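Local coordinates for protein GH26C (Muricauda sp. MAR_2010_75, PDB 6Q78) that probably hydrolyses internal beta-1,4-mannosidic linkages in mannans, as an endo-beta-mannanase of glycoside hydrolase family 26, at residues Q85-S90 / F372-Q377. Numbering follows the deposited sequence.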
loop_
_atom_site.group_PDB
_atom_site.type_symbol
_atom_site.label_atom_id
_atom_site.label_comp_id
_atom_site.label_asym_id
_atom_site.label_seq_id
_atom_site.Cartn_x
_atom_site.Cartn_y
_atom_site.Cartn_z
ATOM N N GLN A 85 3.100 7.585 4.484
ATOM C CA GLN A 85 3.256 6.825 5.719
ATOM C C GLN A 85 1.899 6.269 6.154
ATOM O O GLN A 85 0.856 6.948 6.050
ATOM C CB GLN A 85 3.908 7.676 6.832
ATOM C CG GLN A 85 4.147 6.914 8.138
ATOM C CD GLN A 85 5.239 7.574 8.998
ATOM O OE1 GLN A 85 5.486 8.781 8.917
ATOM N NE2 GLN A 85 5.894 6.775 9.820
ATOM N N GLN A 86 1.940 5.035 6.644
ATOM C CA GLN A 86 0.748 4.376 7.181
ATOM C C GLN A 86 0.245 5.165 8.392
ATOM O O GLN A 86 1.032 5.527 9.274
ATOM C CB GLN A 86 1.124 2.956 7.616
ATOM C CG GLN A 86 -0.052 2.097 8.026
ATOM C CD GLN A 86 -0.867 1.623 6.845
ATOM O OE1 GLN A 86 -0.507 1.820 5.703
ATOM N NE2 GLN A 86 -1.996 0.963 7.150
ATOM N N ASP A 87 -1.073 5.403 8.439
ATOM C CA ASP A 87 -1.718 6.033 9.601
ATOM C C ASP A 87 -1.071 7.355 9.995
ATOM O O ASP A 87 -0.952 7.699 11.179
ATOM C CB ASP A 87 -1.804 5.055 10.780
ATOM C CG ASP A 87 -2.704 3.872 10.478
ATOM O OD1 ASP A 87 -3.652 4.011 9.708
ATOM O OD2 ASP A 87 -2.457 2.776 11.017
ATOM N N ALA A 88 -0.660 8.124 8.991
ATOM C CA ALA A 88 0.092 9.351 9.284
ATOM C C ALA A 88 -0.724 10.341 10.123
ATOM O O ALA A 88 -0.131 11.160 10.837
ATOM C CB ALA A 88 0.533 10.008 7.980
ATOM N N PHE A 89 -2.058 10.332 10.018
ATOM C CA PHE A 89 -2.890 11.293 10.750
ATOM C C PHE A 89 -3.451 10.763 12.075
ATOM O O PHE A 89 -4.123 11.534 12.783
ATOM C CB PHE A 89 -4.022 11.807 9.850
ATOM C CG PHE A 89 -3.549 12.480 8.570
ATOM C CD1 PHE A 89 -2.516 13.399 8.577
ATOM C CD2 PHE A 89 -4.178 12.199 7.373
ATOM C CE1 PHE A 89 -2.085 14.006 7.403
ATOM C CE2 PHE A 89 -3.753 12.803 6.183
ATOM C CZ PHE A 89 -2.695 13.712 6.211
ATOM N N SER A 90 -3.129 9.520 12.454
ATOM C CA SER A 90 -3.699 8.910 13.657
ATOM C C SER A 90 -2.701 8.131 14.516
ATOM O O SER A 90 -3.071 7.701 15.627
ATOM C CB SER A 90 -4.824 7.946 13.245
ATOM O OG SER A 90 -4.346 6.951 12.318
ATOM N N PHE A 372 6.282 4.409 4.194
ATOM C CA PHE A 372 6.784 3.933 5.470
ATOM C C PHE A 372 5.644 3.342 6.293
ATOM O O PHE A 372 4.480 3.769 6.187
ATOM C CB PHE A 372 7.349 5.136 6.229
ATOM C CG PHE A 372 8.609 5.690 5.612
ATOM C CD1 PHE A 372 9.809 5.014 5.757
ATOM C CD2 PHE A 372 8.599 6.884 4.880
ATOM C CE1 PHE A 372 10.985 5.504 5.180
ATOM C CE2 PHE A 372 9.791 7.374 4.328
ATOM C CZ PHE A 372 10.973 6.682 4.479
ATOM N N TRP A 373 5.978 2.345 7.121
ATOM C CA TRP A 373 5.005 1.883 8.097
ATOM C C TRP A 373 4.787 2.959 9.163
ATOM O O TRP A 373 5.431 4.008 9.155
ATOM C CB TRP A 373 5.401 0.512 8.671
ATOM C CG TRP A 373 4.235 -0.237 9.219
ATOM C CD1 TRP A 373 4.078 -0.674 10.507
ATOM C CD2 TRP A 373 3.042 -0.642 8.510
ATOM N NE1 TRP A 373 2.865 -1.303 10.655
ATOM C CE2 TRP A 373 2.212 -1.308 9.449
ATOM C CE3 TRP A 373 2.610 -0.518 7.182
ATOM C CZ2 TRP A 373 0.958 -1.834 9.107
ATOM C CZ3 TRP A 373 1.355 -1.039 6.842
ATOM C CH2 TRP A 373 0.548 -1.684 7.809
ATOM N N TYR A 374 3.856 2.718 10.080
ATOM C CA TYR A 374 3.508 3.752 11.049
ATOM C C TYR A 374 4.585 3.926 12.126
ATOM O O TYR A 374 5.377 3.017 12.427
ATOM C CB TYR A 374 2.118 3.559 11.670
ATOM C CG TYR A 374 1.748 2.206 12.236
ATOM C CD1 TYR A 374 2.429 1.649 13.313
ATOM C CD2 TYR A 374 0.663 1.508 11.710
ATOM C CE1 TYR A 374 2.027 0.408 13.858
ATOM C CE2 TYR A 374 0.266 0.292 12.245
ATOM C CZ TYR A 374 0.939 -0.236 13.297
ATOM O OH TYR A 374 0.534 -1.465 13.822
ATOM N N ASN A 375 4.578 5.108 12.734
ATOM C CA ASN A 375 5.267 5.336 14.009
ATOM C C ASN A 375 4.302 5.029 15.138
ATOM O O ASN A 375 3.111 5.304 15.022
ATOM C CB ASN A 375 5.653 6.817 14.117
ATOM C CG ASN A 375 6.780 7.231 13.169
ATOM O OD1 ASN A 375 7.492 6.408 12.591
ATOM N ND2 ASN A 375 6.945 8.554 13.020
ATOM N N TYR A 376 4.808 4.451 16.229
ATOM C CA TYR A 376 3.903 4.010 17.286
ATOM C C TYR A 376 4.663 3.885 18.598
ATOM O O TYR A 376 5.693 3.211 18.652
ATOM C CB TYR A 376 3.328 2.632 16.902
ATOM C CG TYR A 376 2.366 2.060 17.919
ATOM C CD1 TYR A 376 1.064 2.524 18.009
ATOM C CD2 TYR A 376 2.762 1.057 18.780
ATOM C CE1 TYR A 376 0.177 1.997 18.947
ATOM C CE2 TYR A 376 1.890 0.529 19.712
ATOM C CZ TYR A 376 0.601 1.002 19.781
ATOM O OH TYR A 376 -0.263 0.463 20.714
ATOM N N GLN A 377 4.157 4.552 19.642
ATOM C CA GLN A 377 4.785 4.511 20.962
ATOM C C GLN A 377 6.269 4.860 20.861
ATOM O O GLN A 377 6.597 5.925 20.343
ATOM C CB GLN A 377 4.514 3.173 21.656
ATOM C CG GLN A 377 3.019 2.952 21.854
ATOM C CD GLN A 377 2.686 1.727 22.688
ATOM O OE1 GLN A 377 3.494 0.805 22.829
ATOM N NE2 GLN A 377 1.479 1.717 23.253
HETATM O O HOH W 1 2.400 6.892 11.506
#
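Gln85 and Phe372 form a parallel beta bridge, and the backbone N of Gln86 donates to Phe372 O at 2.9 Å. The same oxygen receives a CA-H...O contact from Gln85. Beyond the bridge the backbones stay close at Gln86 and Tyr374, and a water is hydrogen-bonded to both Gln86 O and Asn375 N. The Gln85 side chain runs out extended, CG anti to its own N (chi1 -178°), along the 372-377 backbone. Gln85 NE2 donates to Trp373 O at 2.9 Å, lying in that carbonyl's plane. Gln85 NE2 also makes a weak 3.2 Å bond to Asn375 OD1, and the two amide planes stand 83° apart. Gln85 OE1 is hydrogen-bonded to Thr382 OG1, while Asn375 OD1 also accepts from Cys381 N. An alanine in place of Gln85 would probably leave Trp373 O without this amide donor and Thr382 OG1 without its glutamine partner. The bridge joins strands 81-86 and 369-372, the first and last of the (beta/alpha)8 barrel, at their C-terminal ends, where TIM-barrel enzymes carry their active sites. Trp373 lies beside a bound Tris molecule there, which may mark a pocket. Gln86 bends at chi2, which lays its amide along the indole, the planes 14° apart. Gln86 CG makes a CH-pi contact over the six-membered ring of Trp373, 3.8 Å from its centroid. Tyr374 packs its CB against Gln86 O at 3.3 Å. Asp87 runs alongside the tyrosine, its OD2 3.4 Å from Tyr374 CD2.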